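Local coordinates for stage II sporulation E family protein (Thermanaerovibrio acidaminovorans, PDB 3RNR) that is of unknown function but probably acts as a protein serine/threonine phosphatase of the PP2C family, at residues P46-H58 and F136-S148. Sequence-based numbering, arbitrary orientation.
Sequences PLDAVLAAQAAVH and FIGIENLTEISTS
The side-chain amide of Q54 holds the second half of the type II turn F136-I139 with both its oxygen and its nitrogen. OE1 of Q54 accepts a nearly straight bond from N of G138 (2.7 Å, 176°), with the donor tilted out of the carbonyl plane. NE2 of Q54 donates to O of I139 (2.8 Å), which lies in the amide plane. Two bonds to the backbone thus fix the rotation of a buried amide. A water links N of L142 to the same NE2, though its bond to Q54 is weak. Further along, NE2 of H58 reaches O of E140 from the ring edge; this bond is weak and bent (131°).

Apolar contacts fill the rest. CG of Q54 stands anti to the backbone N, and the chain then turns about CB-CG (chi2 67°). CB and CG of Q54 lie antiparallel to L142, against its CD2 (3.7 Å from CB). I137 lies along the helix: CG2 meets A53 and CG2 of V57, and CD1 meets CG1 of V50. CG1 of V57 presses closely on CA of G138 (3.5 Å), at a position whose backbone angles call for glycine. Nearer the helix start, CD1 of I145 rests against both CD1 of L47 (3.9 Å) and CD2 of L51. CG2 of T147 touches the same CD1 of L47.

V50 also packs on strands 72-80 and 85-91, A53 on 72-80, and V57 on helix 25-41. Helix 46-63 thus lies over a face of the five-stranded antiparallel sheet. The contact joins it to edge strand 146-153 and the preceding loop, in the PP2C-type alpha-beta-alpha sandwich.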
ATOM      1  N   PRO B  46       3.355  13.404   2.914  1.00 25.85           N
ATOM      2  CA  PRO B  46       1.990  13.354   2.381  1.00 26.78           C
ATOM      3  C   PRO B  46       1.718  14.482   1.380  1.00 30.56           C
ATOM      4  O   PRO B  46       1.070  14.246   0.369  1.00 25.37           O
ATOM      5  CB  PRO B  46       1.127  13.517   3.633  1.00 25.09           C
ATOM      6  CG  PRO B  46       1.969  12.829   4.720  1.00 24.44           C
ATOM      7  CD  PRO B  46       3.390  13.253   4.384  1.00 27.91           C
ATOM      8  N   LEU B  47       2.196  15.691   1.655  1.00 26.53           N
ATOM      9  CA  LEU B  47       2.006  16.792   0.712  1.00 29.28           C
ATOM     10  C   LEU B  47       2.675  16.522  -0.648  1.00 28.14           C
ATOM     11  O   LEU B  47       2.084  16.780  -1.694  1.00 27.85           O
ATOM     12  CB  LEU B  47       2.528  18.104   1.294  1.00 30.21           C
ATOM     13  CG  LEU B  47       2.501  19.325   0.371  1.00 30.17           C
ATOM     14  CD1 LEU B  47       1.070  19.644  -0.104  1.00 27.16           C
ATOM     15  CD2 LEU B  47       3.093  20.537   1.107  1.00 36.67           C
ATOM     16  N   ASP B  48       3.921  16.054  -0.632  1.00 26.91           N
ATOM     17  CA  ASP B  48       4.588  15.676  -1.868  1.00 29.16           C
ATOM     18  C   ASP B  48       3.811  14.589  -2.608  1.00 25.97           C
ATOM     19  O   ASP B  48       3.752  14.574  -3.839  1.00 30.63           O
ATOM     20  CB  ASP B  48       6.003  15.171  -1.588  1.00 29.44           C
ATOM     21  CG  ASP B  48       6.939  16.283  -1.151  1.00 44.14           C
ATOM     22  OD1 ASP B  48       6.711  17.451  -1.522  1.00 46.12           O
ATOM     23  OD2 ASP B  48       7.902  15.979  -0.433  1.00 44.62           O
ATOM     24  N   ALA B  49       3.234  13.665  -1.852  1.00 23.80           N
ATOM     25  CA  ALA B  49       2.463  12.582  -2.465  1.00 26.23           C
ATOM     26  C   ALA B  49       1.218  13.152  -3.155  1.00 26.97           C
ATOM     27  O   ALA B  49       0.874  12.756  -4.269  1.00 29.36           O
ATOM     28  CB  ALA B  49       2.085  11.530  -1.415  1.00 22.99           C
ATOM     29  N   VAL B  50       0.545  14.086  -2.496  1.00 25.81           N
ATOM     30  CA  VAL B  50      -0.594  14.769  -3.110  1.00 23.47           C
ATOM     31  C   VAL B  50      -0.178  15.529  -4.375  1.00 24.38           C
ATOM     32  O   VAL B  50      -0.836  15.442  -5.401  1.00 26.60           O
ATOM     33  CB  VAL B  50      -1.278  15.749  -2.119  1.00 30.65           C
ATOM     34  CG1 VAL B  50      -2.194  16.732  -2.875  1.00 26.10           C
ATOM     35  CG2 VAL B  50      -2.081  14.963  -1.088  1.00 25.75           C
ATOM     36  N   LEU B  51       0.933  16.247  -4.307  1.00 26.24           N
ATOM     37  CA  LEU B  51       1.395  17.016  -5.461  1.00 27.24           C
ATOM     38  C   LEU B  51       1.772  16.104  -6.628  1.00 36.53           C
ATOM     39  O   LEU B  51       1.515  16.435  -7.783  1.00 32.80           O
ATOM     40  CB  LEU B  51       2.568  17.928  -5.074  1.00 30.66           C
ATOM     41  CG  LEU B  51       2.196  19.032  -4.073  1.00 31.07           C
ATOM     42  CD1 LEU B  51       3.442  19.825  -3.641  1.00 34.32           C
ATOM     43  CD2 LEU B  51       1.136  19.979  -4.657  1.00 32.29           C
ATOM     44  N   ALA B  52       2.372  14.952  -6.337  1.00 32.86           N
ATOM     45  CA  ALA B  52       2.658  13.986  -7.401  1.00 32.36           C
ATOM     46  C   ALA B  52       1.371  13.387  -8.005  1.00 27.44           C
ATOM     47  O   ALA B  52       1.250  13.240  -9.232  1.00 29.45           O
ATOM     48  CB  ALA B  52       3.614  12.881  -6.906  1.00 27.99           C
ATOM     49  N   ALA B  53       0.419  13.035  -7.151  1.00 23.43           N
ATOM     50  CA  ALA B  53      -0.891  12.574  -7.618  1.00 25.85           C
ATOM     51  C   ALA B  53      -1.540  13.608  -8.539  1.00 28.08           C
ATOM     52  O   ALA B  53      -2.067  13.274  -9.600  1.00 27.77           O
ATOM     53  CB  ALA B  53      -1.815  12.262  -6.424  1.00 25.57           C
ATOM     54  N   GLN B  54      -1.495  14.867  -8.122  1.00 26.59           N
ATOM     55  CA  GLN B  54      -2.039  15.953  -8.923  1.00 27.89           C
ATOM     56  C   GLN B  54      -1.351  16.037 -10.287  1.00 30.08           C
ATOM     57  O   GLN B  54      -2.012  16.156 -11.311  1.00 29.90           O
ATOM     58  CB  GLN B  54      -1.902  17.295  -8.189  1.00 27.98           C
ATOM     59  CG  GLN B  54      -2.218  18.542  -9.073  1.00 30.23           C
ATOM     60  CD  GLN B  54      -3.687  18.641  -9.500  1.00 27.53           C
ATOM     61  OE1 GLN B  54      -4.551  17.921  -8.998  1.00 28.38           O
ATOM     62  NE2 GLN B  54      -3.965  19.525 -10.448  1.00 30.56           N
ATOM     63  N   ALA B  55      -0.022  15.971 -10.298  1.00 33.00           N
ATOM     64  CA  ALA B  55       0.714  16.087 -11.546  1.00 32.55           C
ATOM     65  C   ALA B  55       0.357  14.931 -12.486  1.00 34.21           C
ATOM     66  O   ALA B  55       0.178  15.136 -13.691  1.00 32.36           O
ATOM     67  CB  ALA B  55       2.228  16.146 -11.287  1.00 32.29           C
ATOM     68  N   ALA B  56       0.228  13.725 -11.931  1.00 26.82           N
ATOM     69  CA  ALA B  56      -0.074  12.543 -12.736  1.00 32.30           C
ATOM     70  C   ALA B  56      -1.473  12.576 -13.335  1.00 29.34           C
ATOM     71  O   ALA B  56      -1.661  12.255 -14.507  1.00 34.56           O
ATOM     72  CB  ALA B  56       0.116  11.262 -11.919  1.00 30.08           C
ATOM     73  N   VAL B  57      -2.462  12.938 -12.528  1.00 26.38           N
ATOM     74  CA  VAL B  57      -3.828  12.995 -13.035  1.00 27.14           C
ATOM     75  C   VAL B  57      -3.981  14.139 -14.047  1.00 35.72           C
ATOM     76  O   VAL B  57      -4.592  13.973 -15.104  1.00 32.45           O
ATOM     77  CB  VAL B  57      -4.867  13.092 -11.891  1.00 25.14           C
ATOM     78  CG1 VAL B  57      -6.261  13.343 -12.450  1.00 25.28           C
ATOM     79  CG2 VAL B  57      -4.857  11.787 -11.070  1.00 23.91           C
ATOM     80  N   HIS B  58      -3.400  15.289 -13.723  1.00 29.28           N
ATOM     81  CA  HIS B  58      -3.470  16.462 -14.595  1.00 36.09           C
ATOM     82  C   HIS B  58      -2.880  16.158 -15.983  1.00 37.51           C
ATOM     83  O   HIS B  58      -3.458  16.507 -17.020  1.00 40.82           O
ATOM     84  CB  HIS B  58      -2.718  17.622 -13.930  1.00 35.08           C
ATOM     85  CG  HIS B  58      -2.952  18.959 -14.566  1.00 38.81           C
ATOM     86  ND1 HIS B  58      -2.420  19.308 -15.787  1.00 44.02           N
ATOM     87  CD2 HIS B  58      -3.628  20.050 -14.124  1.00 32.41           C
ATOM     88  CE1 HIS B  58      -2.769  20.550 -16.082  1.00 44.61           C
ATOM     89  NE2 HIS B  58      -3.501  21.022 -15.087  1.00 41.54           N
ATOM     90  N   PHE B 136      -9.978  18.980  -5.962  1.00 27.33           N
ATOM     91  CA  PHE B 136      -9.839  17.543  -6.209  1.00 28.43           C
ATOM     92  C   PHE B 136      -8.575  17.313  -7.015  1.00 30.96           C
ATOM     93  O   PHE B 136      -8.053  18.244  -7.639  1.00 26.33           O
ATOM     94  CB  PHE B 136     -11.072  16.960  -6.943  1.00 25.41           C
ATOM     95  CG  PHE B 136     -11.317  17.561  -8.311  1.00 28.37           C
ATOM     96  CD1 PHE B 136     -10.734  17.003  -9.444  1.00 26.52           C
ATOM     97  CD2 PHE B 136     -12.140  18.675  -8.463  1.00 33.65           C
ATOM     98  CE1 PHE B 136     -10.958  17.554 -10.725  1.00 30.47           C
ATOM     99  CE2 PHE B 136     -12.376  19.238  -9.738  1.00 29.89           C
ATOM    100  CZ  PHE B 136     -11.778  18.672 -10.864  1.00 32.67           C
ATOM    101  N   ILE B 137      -8.083  16.076  -6.997  1.00 23.03           N
ATOM    102  CA  ILE B 137      -6.883  15.726  -7.727  1.00 24.99           C
ATOM    103  C   ILE B 137      -7.280  15.642  -9.188  1.00 24.81           C
ATOM    104  O   ILE B 137      -8.152  14.843  -9.561  1.00 23.90           O
ATOM    105  CB  ILE B 137      -6.315  14.352  -7.271  1.00 31.95           C
ATOM    106  CG1 ILE B 137      -6.101  14.326  -5.751  1.00 18.61           C
ATOM    107  CG2 ILE B 137      -5.011  14.039  -8.003  1.00 27.67           C
ATOM    108  CD1 ILE B 137      -5.077  15.387  -5.267  1.00 21.46           C
ATOM    109  N   GLY B 138      -6.615  16.443 -10.015  1.00 26.59           N
ATOM    110  CA  GLY B 138      -6.991  16.600 -11.409  1.00 26.71           C
ATOM    111  C   GLY B 138      -7.643  17.937 -11.721  1.00 33.15           C
ATOM    112  O   GLY B 138      -7.951  18.242 -12.881  1.00 29.19           O
ATOM    113  N   ILE B 139      -7.844  18.760 -10.701  1.00 27.41           N
ATOM    114  CA  ILE B 139      -8.439  20.077 -10.938  1.00 27.82           C
ATOM    115  C   ILE B 139      -7.451  20.917 -11.762  1.00 34.06           C
ATOM    116  O   ILE B 139      -6.241  20.727 -11.662  1.00 29.61           O
ATOM    117  CB  ILE B 139      -8.793  20.769  -9.603  1.00 27.98           C
ATOM    118  CG1 ILE B 139      -9.695  21.988  -9.837  1.00 32.93           C
ATOM    119  CG2 ILE B 139      -7.520  21.120  -8.839  1.00 27.31           C
ATOM    120  CD1 ILE B 139     -10.274  22.581  -8.539  1.00 33.25           C
ATOM    121  N   GLU B 140      -7.947  21.836 -12.582  1.00 30.50           N
ATOM    122  CA  GLU B 140      -7.049  22.532 -13.507  1.00 38.64           C
ATOM    123  C   GLU B 140      -5.842  23.184 -12.818  1.00 35.88           C
ATOM    124  O   GLU B 140      -4.719  23.114 -13.307  1.00 37.91           O
ATOM    125  CB  GLU B 140      -7.818  23.553 -14.357  1.00 42.49           C
ATOM    126  CG  GLU B 140      -6.928  24.364 -15.269  1.00 65.04           C
ATOM    127  CD  GLU B 140      -7.701  25.388 -16.077  1.00 85.08           C
ATOM    128  OE1 GLU B 140      -7.132  26.461 -16.372  1.00 90.40           O
ATOM    129  OE2 GLU B 140      -8.874  25.119 -16.417  1.00 93.75           O
ATOM    130  N   ASN B 141      -6.084  23.837 -11.691  1.00 34.63           N
ATOM    131  CA  ASN B 141      -5.012  24.425 -10.897  1.00 32.55           C
ATOM    132  C   ASN B 141      -5.255  24.075  -9.433  1.00 31.24           C
ATOM    133  O   ASN B 141      -6.217  24.557  -8.859  1.00 34.50           O
ATOM    134  CB  ASN B 141      -5.051  25.951 -11.087  1.00 43.95           C
ATOM    135  CG  ASN B 141      -3.910  26.668 -10.392  1.00 64.19           C
ATOM    136  OD1 ASN B 141      -2.860  26.080 -10.120  1.00 73.85           O
ATOM    137  ND2 ASN B 141      -4.108  27.956 -10.110  1.00 68.20           N
ATOM    138  N   LEU B 142      -4.383  23.295  -8.795  1.00 32.71           N
ATOM    139  CA  LEU B 142      -4.732  22.833  -7.457  1.00 32.70           C
ATOM    140  C   LEU B 142      -4.154  23.849  -6.485  1.00 32.83           C
ATOM    141  O   LEU B 142      -2.940  23.977  -6.360  1.00 37.23           O
ATOM    142  CB  LEU B 142      -4.099  21.452  -7.213  1.00 26.98           C
ATOM    143  CG  LEU B 142      -4.193  20.883  -5.803  1.00 28.26           C
ATOM    144  CD1 LEU B 142      -5.662  20.629  -5.470  1.00 25.05           C
ATOM    145  CD2 LEU B 142      -3.348  19.585  -5.622  1.00 27.62           C
ATOM    146  N   THR B 143      -5.018  24.664  -5.895  1.00 30.80           N
ATOM    147  CA  THR B 143      -4.567  25.609  -4.876  1.00 33.79           C
ATOM    148  C   THR B 143      -4.932  25.296  -3.436  1.00 36.29           C
ATOM    149  O   THR B 143      -4.364  25.873  -2.515  1.00 43.12           O
ATOM    150  CB  THR B 143      -5.135  26.987  -5.177  1.00 33.79           C
ATOM    151  OG1 THR B 143      -6.564  26.887  -5.231  1.00 34.15           O
ATOM    152  CG2 THR B 143      -4.624  27.476  -6.528  1.00 39.94           C
ATOM    153  N   GLU B 144      -5.823  24.339  -3.230  1.00 29.69           N
ATOM    154  CA  GLU B 144      -6.351  24.130  -1.886  1.00 29.16           C
ATOM    155  C   GLU B 144      -6.078  22.706  -1.460  1.00 28.66           C
ATOM    156  O   GLU B 144      -6.696  21.778  -1.975  1.00 25.71           O
ATOM    157  CB  GLU B 144      -7.869  24.401  -1.831  1.00 31.18           C
ATOM    158  CG  GLU B 144      -8.268  25.845  -2.175  1.00 39.21           C
ATOM    159  CD  GLU B 144      -7.566  26.877  -1.299  1.00 60.73           C
ATOM    160  OE1 GLU B 144      -7.630  26.759  -0.051  1.00 60.87           O
ATOM    161  OE2 GLU B 144      -6.944  27.807  -1.861  1.00 69.09           O
ATOM    162  N   ILE B 145      -5.181  22.552  -0.490  1.00 25.37           N
ATOM    163  CA  ILE B 145      -4.843  21.253   0.063  1.00 25.40           C
ATOM    164  C   ILE B 145      -4.886  21.380   1.573  1.00 27.85           C
ATOM    165  O   ILE B 145      -4.306  22.304   2.126  1.00 29.75           O
ATOM    166  CB  ILE B 145      -3.411  20.835  -0.341  1.00 28.94           C
ATOM    167  CG1 ILE B 145      -3.253  20.921  -1.864  1.00 28.14           C
ATOM    168  CG2 ILE B 145      -3.104  19.422   0.204  1.00 24.81           C
ATOM    169  CD1 ILE B 145      -1.818  20.842  -2.364  1.00 30.65           C
ATOM    170  N   SER B 146      -5.603  20.490   2.245  1.00 23.78           N
ATOM    171  CA  SER B 146      -5.623  20.527   3.706  1.00 24.56           C
ATOM    172  C   SER B 146      -4.375  19.779   4.158  1.00 28.90           C
ATOM    173  O   SER B 146      -4.154  18.665   3.697  1.00 25.46           O
ATOM    174  CB  SER B 146      -6.908  19.851   4.214  1.00 21.16           C
ATOM    175  OG  SER B 146      -7.056  20.003   5.625  1.00 26.85           O
ATOM    176  N   THR B 147      -3.545  20.380   5.017  1.00 23.14           N
ATOM    177  CA  THR B 147      -2.277  19.751   5.438  1.00 23.11           C
ATOM    178  C   THR B 147      -1.948  19.964   6.915  1.00 24.08           C
ATOM    179  O   THR B 147      -2.386  20.943   7.513  1.00 29.67           O
ATOM    180  CB  THR B 147      -1.046  20.298   4.640  1.00 37.15           C
ATOM    181  OG1 THR B 147      -0.846  21.683   4.946  1.00 36.74           O
ATOM    182  CG2 THR B 147      -1.240  20.163   3.149  1.00 36.40           C
ATOM    183  N   SER B 148      -1.150  19.057   7.481  1.00 27.62           N
ATOM    184  CA  SER B 148      -0.560  19.273   8.794  1.00 28.69           C
ATOM    185  C   SER B 148       0.382  20.461   8.656  1.00 29.91           C
ATOM    186  O   SER B 148       0.764  20.833   7.534  1.00 26.76           O
ATOM    187  CB  SER B 148       0.240  18.043   9.230  1.00 26.00           C
ATOM    188  OG  SER B 148       1.040  17.565   8.158  1.00 25.75           O
TER
HETATM  189  O   HOH W   1      -2.022  22.149 -10.100  1.00 44.08           O